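Probable transcriptional regulator, LysR family protein (Rhodococcus sp., PDB 2QL3) probably binds DNA and regulates transcription as a LysR-family protein, of which this chain is the C-terminal effector-binding domain. Local coordinates at residues 78-92 with 165-177. Numbering follows the deposited sequence.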
ATOM      1  N   GLU A  78      17.850   5.568  -8.143  1.00 33.49           N
ATOM      2  CA  GLU A  78      18.345   4.316  -8.682  1.00 34.03           C
ATOM      3  C   GLU A  78      17.452   3.145  -8.235  1.00 32.66           C
ATOM      4  O   GLU A  78      17.176   3.024  -7.063  1.00 32.78           O
ATOM      5  CB  GLU A  78      19.717   4.131  -8.062  1.00 35.85           C
ATOM      6  CG  GLU A  78      20.903   4.481  -8.899  1.00 40.89           C
ATOM      7  CD  GLU A  78      21.651   3.210  -9.296  1.00 48.77           C
ATOM      8  OE1 GLU A  78      21.715   2.963 -10.526  1.00 52.38           O
ATOM      9  OE2 GLU A  78      22.165   2.462  -8.391  1.00 46.69           O
ATOM     10  N   PRO A  79      17.016   2.269  -9.160  1.00 31.95           N
ATOM     11  CA  PRO A  79      16.435   0.992  -8.654  1.00 31.55           C
ATOM     12  C   PRO A  79      17.424   0.267  -7.736  1.00 31.05           C
ATOM     13  O   PRO A  79      18.653   0.315  -7.997  1.00 30.97           O
ATOM     14  CB  PRO A  79      16.228   0.135  -9.908  1.00 30.92           C
ATOM     15  CG  PRO A  79      16.345   1.107 -11.074  1.00 31.94           C
ATOM     16  CD  PRO A  79      17.022   2.372 -10.635  1.00 30.67           C
HETATM   17  N   MSE A  80      16.884  -0.372  -6.686  1.00 29.58           N
HETATM   18  CA  MSE A  80      17.635  -1.174  -5.708  1.00 29.67           C
HETATM   19  C   MSE A  80      17.019  -2.569  -5.475  1.00 28.55           C
HETATM   20  O   MSE A  80      15.825  -2.803  -5.659  1.00 26.01           O
HETATM   21  CB  MSE A  80      17.770  -0.441  -4.375  1.00 30.86           C
HETATM   22  CG  MSE A  80      16.478  -0.341  -3.552  1.00 34.62           C
HETATM   23 SE   MSE A  80      16.355   1.369  -2.530  0.50 34.33          SE
HETATM   24  CE  MSE A  80      15.616   2.610  -3.863  1.00 38.12           C
ATOM     25  N   VAL A  81      17.886  -3.504  -5.134  1.00 27.32           N
ATOM     26  CA  VAL A  81      17.455  -4.820  -4.712  1.00 26.61           C
ATOM     27  C   VAL A  81      17.097  -4.775  -3.224  1.00 26.09           C
ATOM     28  O   VAL A  81      17.750  -4.060  -2.472  1.00 25.16           O
ATOM     29  CB  VAL A  81      18.561  -5.923  -5.046  1.00 24.50           C
ATOM     30  CG1 VAL A  81      18.341  -7.163  -4.247  1.00 23.17           C
ATOM     31  CG2 VAL A  81      18.428  -6.271  -6.518  1.00 26.20           C
ATOM     32  N   VAL A  82      16.038  -5.509  -2.841  1.00 24.63           N
ATOM     33  CA  VAL A  82      15.632  -5.599  -1.465  1.00 23.77           C
ATOM     34  C   VAL A  82      15.538  -7.052  -1.148  1.00 24.90           C
ATOM     35  O   VAL A  82      14.939  -7.825  -1.909  1.00 25.41           O
ATOM     36  CB  VAL A  82      14.307  -4.776  -1.170  1.00 24.99           C
ATOM     37  CG1 VAL A  82      14.042  -4.677   0.322  1.00 21.79           C
ATOM     38  CG2 VAL A  82      14.370  -3.372  -1.789  1.00 24.55           C
ATOM     39  N   LEU A  83      16.194  -7.435  -0.045  1.00 26.07           N
ATOM     40  CA  LEU A  83      16.341  -8.822   0.427  1.00 26.18           C
ATOM     41  C   LEU A  83      15.840  -8.915   1.867  1.00 25.95           C
ATOM     42  O   LEU A  83      15.799  -7.900   2.616  1.00 25.42           O
ATOM     43  CB  LEU A  83      17.815  -9.183   0.509  1.00 27.44           C
ATOM     44  CG  LEU A  83      18.592  -9.654  -0.725  1.00 30.17           C
ATOM     45  CD1 LEU A  83      17.824  -9.597  -2.044  1.00 30.44           C
ATOM     46  CD2 LEU A  83      20.010  -9.085  -0.773  1.00 30.32           C
ATOM     47  N   GLY A  84      15.436 -10.122   2.241  1.00 25.27           N
ATOM     48  CA  GLY A  84      15.184 -10.458   3.628  1.00 24.20           C
ATOM     49  C   GLY A  84      16.530 -10.744   4.276  1.00 24.66           C
ATOM     50  O   GLY A  84      17.501 -11.092   3.588  1.00 24.52           O
ATOM     51  N   ALA A  85      16.573 -10.592   5.593  1.00 23.73           N
ATOM     52  CA  ALA A  85      17.813 -10.686   6.367  1.00 25.94           C
ATOM     53  C   ALA A  85      18.464 -12.079   6.331  1.00 27.39           C
ATOM     54  O   ALA A  85      19.669 -12.188   6.523  1.00 27.35           O
ATOM     55  CB  ALA A  85      17.574 -10.264   7.800  1.00 23.35           C
ATOM     56  N   GLU A  86      17.649 -13.110   6.088  1.00 28.86           N
ATOM     57  CA  GLU A  86      18.099 -14.508   5.992  1.00 32.34           C
ATOM     58  C   GLU A  86      18.368 -14.921   4.534  1.00 31.97           C
ATOM     59  O   GLU A  86      18.713 -16.089   4.263  1.00 31.86           O
ATOM     60  CB  GLU A  86      17.032 -15.434   6.599  1.00 32.21           C
ATOM     61  CG  GLU A  86      16.873 -15.253   8.101  1.00 35.59           C
ATOM     62  CD  GLU A  86      15.728 -16.067   8.692  1.00 37.19           C
ATOM     63  OE1 GLU A  86      15.212 -16.988   8.030  1.00 46.89           O
ATOM     64  OE2 GLU A  86      15.333 -15.797   9.832  1.00 42.60           O
ATOM     65  N   HIS A  87      18.186 -13.986   3.603  1.00 30.97           N
ATOM     66  CA  HIS A  87      18.409 -14.283   2.204  1.00 33.11           C
ATOM     67  C   HIS A  87      19.859 -14.720   1.916  1.00 34.40           C
ATOM     68  O   HIS A  87      20.810 -14.098   2.409  1.00 33.94           O
ATOM     69  CB  HIS A  87      18.016 -13.114   1.319  1.00 32.06           C
ATOM     70  CG  HIS A  87      17.975 -13.452  -0.138  1.00 32.43           C
ATOM     71  ND1 HIS A  87      16.793 -13.686  -0.809  1.00 31.47           N
ATOM     72  CD2 HIS A  87      18.964 -13.610  -1.048  1.00 28.59           C
ATOM     73  CE1 HIS A  87      17.054 -13.975  -2.068  1.00 29.27           C
ATOM     74  NE2 HIS A  87      18.362 -13.916  -2.243  1.00 31.07           N
ATOM     75  N   PRO A  88      20.026 -15.797   1.114  1.00 36.38           N
ATOM     76  CA  PRO A  88      21.318 -16.260   0.633  1.00 36.78           C
ATOM     77  C   PRO A  88      22.253 -15.080   0.292  1.00 37.22           C
ATOM     78  O   PRO A  88      23.384 -15.026   0.777  1.00 36.81           O
ATOM     79  CB  PRO A  88      20.938 -17.030  -0.629  1.00 37.36           C
ATOM     80  CG  PRO A  88      19.642 -17.664  -0.257  1.00 36.55           C
ATOM     81  CD  PRO A  88      18.931 -16.650   0.613  1.00 37.65           C
ATOM     82  N   LEU A  89      21.777 -14.106  -0.489  1.00 37.18           N
ATOM     83  CA  LEU A  89      22.668 -13.029  -0.892  1.00 36.16           C
ATOM     84  C   LEU A  89      22.737 -11.854   0.105  1.00 36.04           C
ATOM     85  O   LEU A  89      23.325 -10.823  -0.218  1.00 35.08           O
ATOM     86  CB  LEU A  89      22.323 -12.539  -2.303  1.00 36.72           C
ATOM     87  CG  LEU A  89      22.894 -13.354  -3.467  1.00 37.00           C
ATOM     88  CD1 LEU A  89      22.323 -14.761  -3.568  1.00 38.59           C
ATOM     89  CD2 LEU A  89      22.691 -12.585  -4.742  1.00 39.59           C
ATOM     90  N   ALA A  90      22.162 -11.986   1.301  1.00 35.98           N
ATOM     91  CA  ALA A  90      22.079 -10.798   2.203  1.00 37.52           C
ATOM     92  C   ALA A  90      23.392 -10.510   2.905  1.00 38.30           C
ATOM     93  O   ALA A  90      23.590  -9.400   3.409  1.00 37.75           O
ATOM     94  CB  ALA A  90      20.952 -10.915   3.223  1.00 36.72           C
ATOM     95  N   GLY A  91      24.256 -11.528   2.948  1.00 39.89           N
ATOM     96  CA  GLY A  91      25.670 -11.395   3.329  1.00 42.35           C
ATOM     97  C   GLY A  91      26.521 -10.574   2.335  1.00 43.49           C
ATOM     98  O   GLY A  91      27.482  -9.931   2.744  1.00 44.30           O
ATOM     99  N   VAL A  92      26.163 -10.586   1.042  1.00 43.76           N
ATOM    100  CA  VAL A  92      26.881  -9.817  -0.012  1.00 43.68           C
ATOM    101  C   VAL A  92      27.234  -8.421   0.450  1.00 42.73           C
ATOM    102  O   VAL A  92      26.378  -7.531   0.526  1.00 42.88           O
ATOM    103  CB  VAL A  92      26.123  -9.762  -1.425  1.00 43.73           C
ATOM    104  CG1 VAL A  92      26.631  -8.614  -2.307  1.00 43.01           C
ATOM    105  CG2 VAL A  92      26.277 -11.088  -2.189  1.00 45.22           C
ATOM    106  N   GLU A 165       5.206  -6.263   9.620  1.00 26.31           N
ATOM    107  CA  GLU A 165       5.344  -7.315  10.607  1.00 27.19           C
ATOM    108  C   GLU A 165       6.508  -7.056  11.590  1.00 28.47           C
ATOM    109  O   GLU A 165       6.709  -7.845  12.510  1.00 29.53           O
ATOM    110  CB  GLU A 165       5.582  -8.657   9.966  1.00 26.80           C
ATOM    111  CG  GLU A 165       4.605  -9.026   8.917  1.00 29.28           C
ATOM    112  CD  GLU A 165       4.841 -10.435   8.390  1.00 34.57           C
ATOM    113  OE1 GLU A 165       5.958 -10.706   7.889  1.00 34.23           O
ATOM    114  OE2 GLU A 165       3.903 -11.268   8.504  1.00 41.00           O
ATOM    115  N   GLY A 166       7.239  -5.955  11.419  1.00 27.29           N
ATOM    116  CA  GLY A 166       8.388  -5.642  12.267  1.00 28.08           C
ATOM    117  C   GLY A 166       9.650  -6.381  11.855  1.00 28.02           C
ATOM    118  O   GLY A 166      10.529  -6.599  12.703  1.00 28.39           O
ATOM    119  N   LEU A 167       9.730  -6.810  10.582  1.00 26.05           N
ATOM    120  CA  LEU A 167      10.928  -7.490  10.104  1.00 26.17           C
ATOM    121  C   LEU A 167      11.827  -6.551   9.319  1.00 26.44           C
ATOM    122  O   LEU A 167      11.321  -5.590   8.727  1.00 25.13           O
ATOM    123  CB  LEU A 167      10.560  -8.701   9.263  1.00 26.68           C
ATOM    124  CG  LEU A 167       9.967  -9.842  10.052  1.00 25.36           C
ATOM    125  CD1 LEU A 167       9.785 -11.002   9.121  1.00 25.90           C
ATOM    126  CD2 LEU A 167      10.837 -10.273  11.293  1.00 28.77           C
ATOM    127  N   PRO A 168      13.153  -6.804   9.328  1.00 27.40           N
ATOM    128  CA  PRO A 168      14.001  -5.862   8.597  1.00 26.99           C
ATOM    129  C   PRO A 168      14.061  -6.253   7.138  1.00 28.06           C
ATOM    130  O   PRO A 168      13.729  -7.377   6.726  1.00 27.71           O
ATOM    131  CB  PRO A 168      15.367  -6.026   9.246  1.00 27.09           C
ATOM    132  CG  PRO A 168      15.407  -7.489   9.578  1.00 27.69           C
ATOM    133  CD  PRO A 168      13.964  -7.868   9.965  1.00 27.31           C
ATOM    134  N   VAL A 169      14.490  -5.297   6.354  1.00 28.04           N
ATOM    135  CA  VAL A 169      14.666  -5.523   4.968  1.00 28.78           C
ATOM    136  C   VAL A 169      16.089  -5.020   4.700  1.00 28.58           C
ATOM    137  O   VAL A 169      16.584  -4.109   5.385  1.00 28.90           O
ATOM    138  CB  VAL A 169      13.529  -4.752   4.298  1.00 29.39           C
ATOM    139  CG1 VAL A 169      13.979  -3.513   3.614  1.00 31.00           C
ATOM    140  CG2 VAL A 169      12.534  -5.707   3.605  1.00 30.12           C
ATOM    141  N   VAL A 170      16.754  -5.628   3.724  1.00 27.60           N
ATOM    142  CA  VAL A 170      18.135  -5.335   3.426  1.00 26.98           C
ATOM    143  C   VAL A 170      18.203  -4.868   1.986  1.00 28.73           C
ATOM    144  O   VAL A 170      17.908  -5.622   1.041  1.00 28.82           O
ATOM    145  CB  VAL A 170      19.064  -6.560   3.623  1.00 27.34           C
ATOM    146  CG1 VAL A 170      20.562  -6.169   3.260  1.00 26.07           C
ATOM    147  CG2 VAL A 170      18.929  -7.151   5.059  1.00 21.37           C
ATOM    148  N   VAL A 171      18.612  -3.608   1.842  1.00 28.62           N
ATOM    149  CA  VAL A 171      18.489  -2.847   0.597  1.00 28.37           C
ATOM    150  C   VAL A 171      19.884  -2.802   0.034  1.00 29.23           C
ATOM    151  O   VAL A 171      20.839  -2.444   0.721  1.00 29.57           O
ATOM    152  CB  VAL A 171      17.898  -1.414   0.909  1.00 27.46           C
ATOM    153  CG1 VAL A 171      18.018  -0.500  -0.236  1.00 29.96           C
ATOM    154  CG2 VAL A 171      16.420  -1.527   1.343  1.00 28.79           C
ATOM    155  N   LYS A 172      20.036  -3.236  -1.215  1.00 29.85           N
ATOM    156  CA  LYS A 172      21.341  -3.211  -1.845  1.00 29.89           C
ATOM    157  C   LYS A 172      21.339  -2.556  -3.215  1.00 29.98           C
ATOM    158  O   LYS A 172      20.373  -2.766  -4.004  1.00 29.67           O
ATOM    159  CB  LYS A 172      21.873  -4.640  -1.955  1.00 30.69           C
ATOM    160  CG  LYS A 172      21.952  -5.316  -0.626  1.00 31.23           C
ATOM    161  CD  LYS A 172      22.805  -6.507  -0.700  1.00 35.46           C
ATOM    162  CE  LYS A 172      23.961  -6.312   0.224  1.00 39.17           C
ATOM    163  NZ  LYS A 172      23.691  -7.146   1.406  1.00 40.17           N
ATOM    164  N   PRO A 173      22.427  -1.793  -3.526  1.00 28.91           N
ATOM    165  CA  PRO A 173      22.587  -1.248  -4.872  1.00 28.59           C
ATOM    166  C   PRO A 173      22.893  -2.371  -5.885  1.00 28.13           C
ATOM    167  O   PRO A 173      23.451  -3.392  -5.525  1.00 27.39           O
ATOM    168  CB  PRO A 173      23.829  -0.332  -4.759  1.00 28.98           C
ATOM    169  CG  PRO A 173      24.254  -0.324  -3.312  1.00 27.68           C
ATOM    170  CD  PRO A 173      23.575  -1.487  -2.644  1.00 28.66           C
ATOM    171  N   ILE A 174      22.507  -2.140  -7.131  1.00 28.40           N
ATOM    172  CA  ILE A 174      22.775  -3.002  -8.280  1.00 27.34           C
ATOM    173  C   ILE A 174      23.971  -2.509  -9.121  1.00 28.20           C
ATOM    174  O   ILE A 174      24.156  -1.323  -9.317  1.00 28.82           O
ATOM    175  CB  ILE A 174      21.492  -3.101  -9.183  1.00 25.93           C
ATOM    176  CG1 ILE A 174      20.285  -3.586  -8.343  1.00 25.57           C
ATOM    177  CG2 ILE A 174      21.785  -4.005 -10.426  1.00 26.06           C
ATOM    178  CD1 ILE A 174      18.893  -2.970  -8.671  1.00 25.87           C
ATOM    179  N   ALA A 175      24.805  -3.433  -9.579  1.00 29.25           N
ATOM    180  CA  ALA A 175      25.937  -3.100 -10.397  1.00 31.17           C
ATOM    181  C   ALA A 175      26.083  -4.116 -11.516  1.00 32.47           C
ATOM    182  O   ALA A 175      25.464  -5.208 -11.492  1.00 32.15           O
ATOM    183  CB  ALA A 175      27.214  -3.019  -9.564  1.00 32.10           C
ATOM    184  N   GLU A 176      26.911  -3.737 -12.479  1.00 34.66           N
ATOM    185  CA  GLU A 176      27.233  -4.517 -13.688  1.00 35.88           C
ATOM    186  C   GLU A 176      26.101  -5.205 -14.418  1.00 35.98           C
ATOM    187  O   GLU A 176      26.005  -6.436 -14.357  1.00 36.49           O
ATOM    188  CB  GLU A 176      28.400  -5.482 -13.486  1.00 37.25           C
ATOM    189  CG  GLU A 176      28.569  -6.033 -12.133  1.00 41.51           C
ATOM    190  CD  GLU A 176      30.021  -6.022 -11.709  1.00 47.24           C
ATOM    191  OE1 GLU A 176      30.845  -6.673 -12.405  1.00 48.76           O
ATOM    192  OE2 GLU A 176      30.322  -5.365 -10.676  1.00 48.00           O
ATOM    193  N   PRO A 177      25.277  -4.420 -15.158  1.00 35.84           N
ATOM    194  CA  PRO A 177      25.423  -2.948 -15.190  1.00 35.55           C
ATOM    195  C   PRO A 177      24.633  -2.265 -14.090  1.00 34.81           C
ATOM    196  O   PRO A 177      23.709  -2.847 -13.512  1.00 33.50           O
ATOM    197  CB  PRO A 177      24.811  -2.568 -16.556  1.00 36.67           C
ATOM    198  CG  PRO A 177      23.643  -3.569 -16.698  1.00 36.14           C
ATOM    199  CD  PRO A 177      24.194  -4.881 -16.068  1.00 36.04           C
TER
HETATM  200  O   HOH W   1      21.107   0.455  -7.454  1.00 28.96           O
HETATM  201  O   HOH W   2      14.103 -10.041   7.201  1.00 19.72           O
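Two antiparallel strands, 80-84 and 169-173, pair in the second lobe of the periplasmic-binding-protein-like fold that LysR regulators use as their effector domain. Four backbone hydrogen bonds join them, two in the hydrogen-bonded pair Val-81 with Lys-172 and two in Leu-83 with Val-170; the straightest runs from Lys-172 N to Val-81 O, 2.7 Å at 173°. On the face carrying Val-82, the valine packs against both Val-169 and Val-171. Its CG1, turned anti to the backbone N (chi1 -170°), presses on Val-169 CG1 at a tight 3.5 Å, while Val-171 lies alongside, pointing the same way. Val-171 turns CG2 to Val-82 and CG1 to the selenium SE of selenomethionine Met-80, 3.4 Å away. On the face of Val-81 and Leu-83, Lys-172 crosses Leu-83 at about a right angle, Lys-172 CD 3.8 Å from Leu-83 CD2, and its chain bends toward the carbonyls of Ala-90 and Val-92, though the exact placement of its end is doubtful. Ile-174 crosses Val-81 at about a right angle, with Ile-174 CG1 3.7 Å from Val-81 CG2. A water joins the two segments beside Met-80, accepting from Ile-174 N and donating to Pro-79 O and Glu-78 OE2; another links Ala-85 N to Pro-168 O. Strand 152-154 pairs with the other edge of 80-84, its Thr-152 and Leu-154 touching Val-82, while Arg-142 of helix 138-147 packs on Val-169.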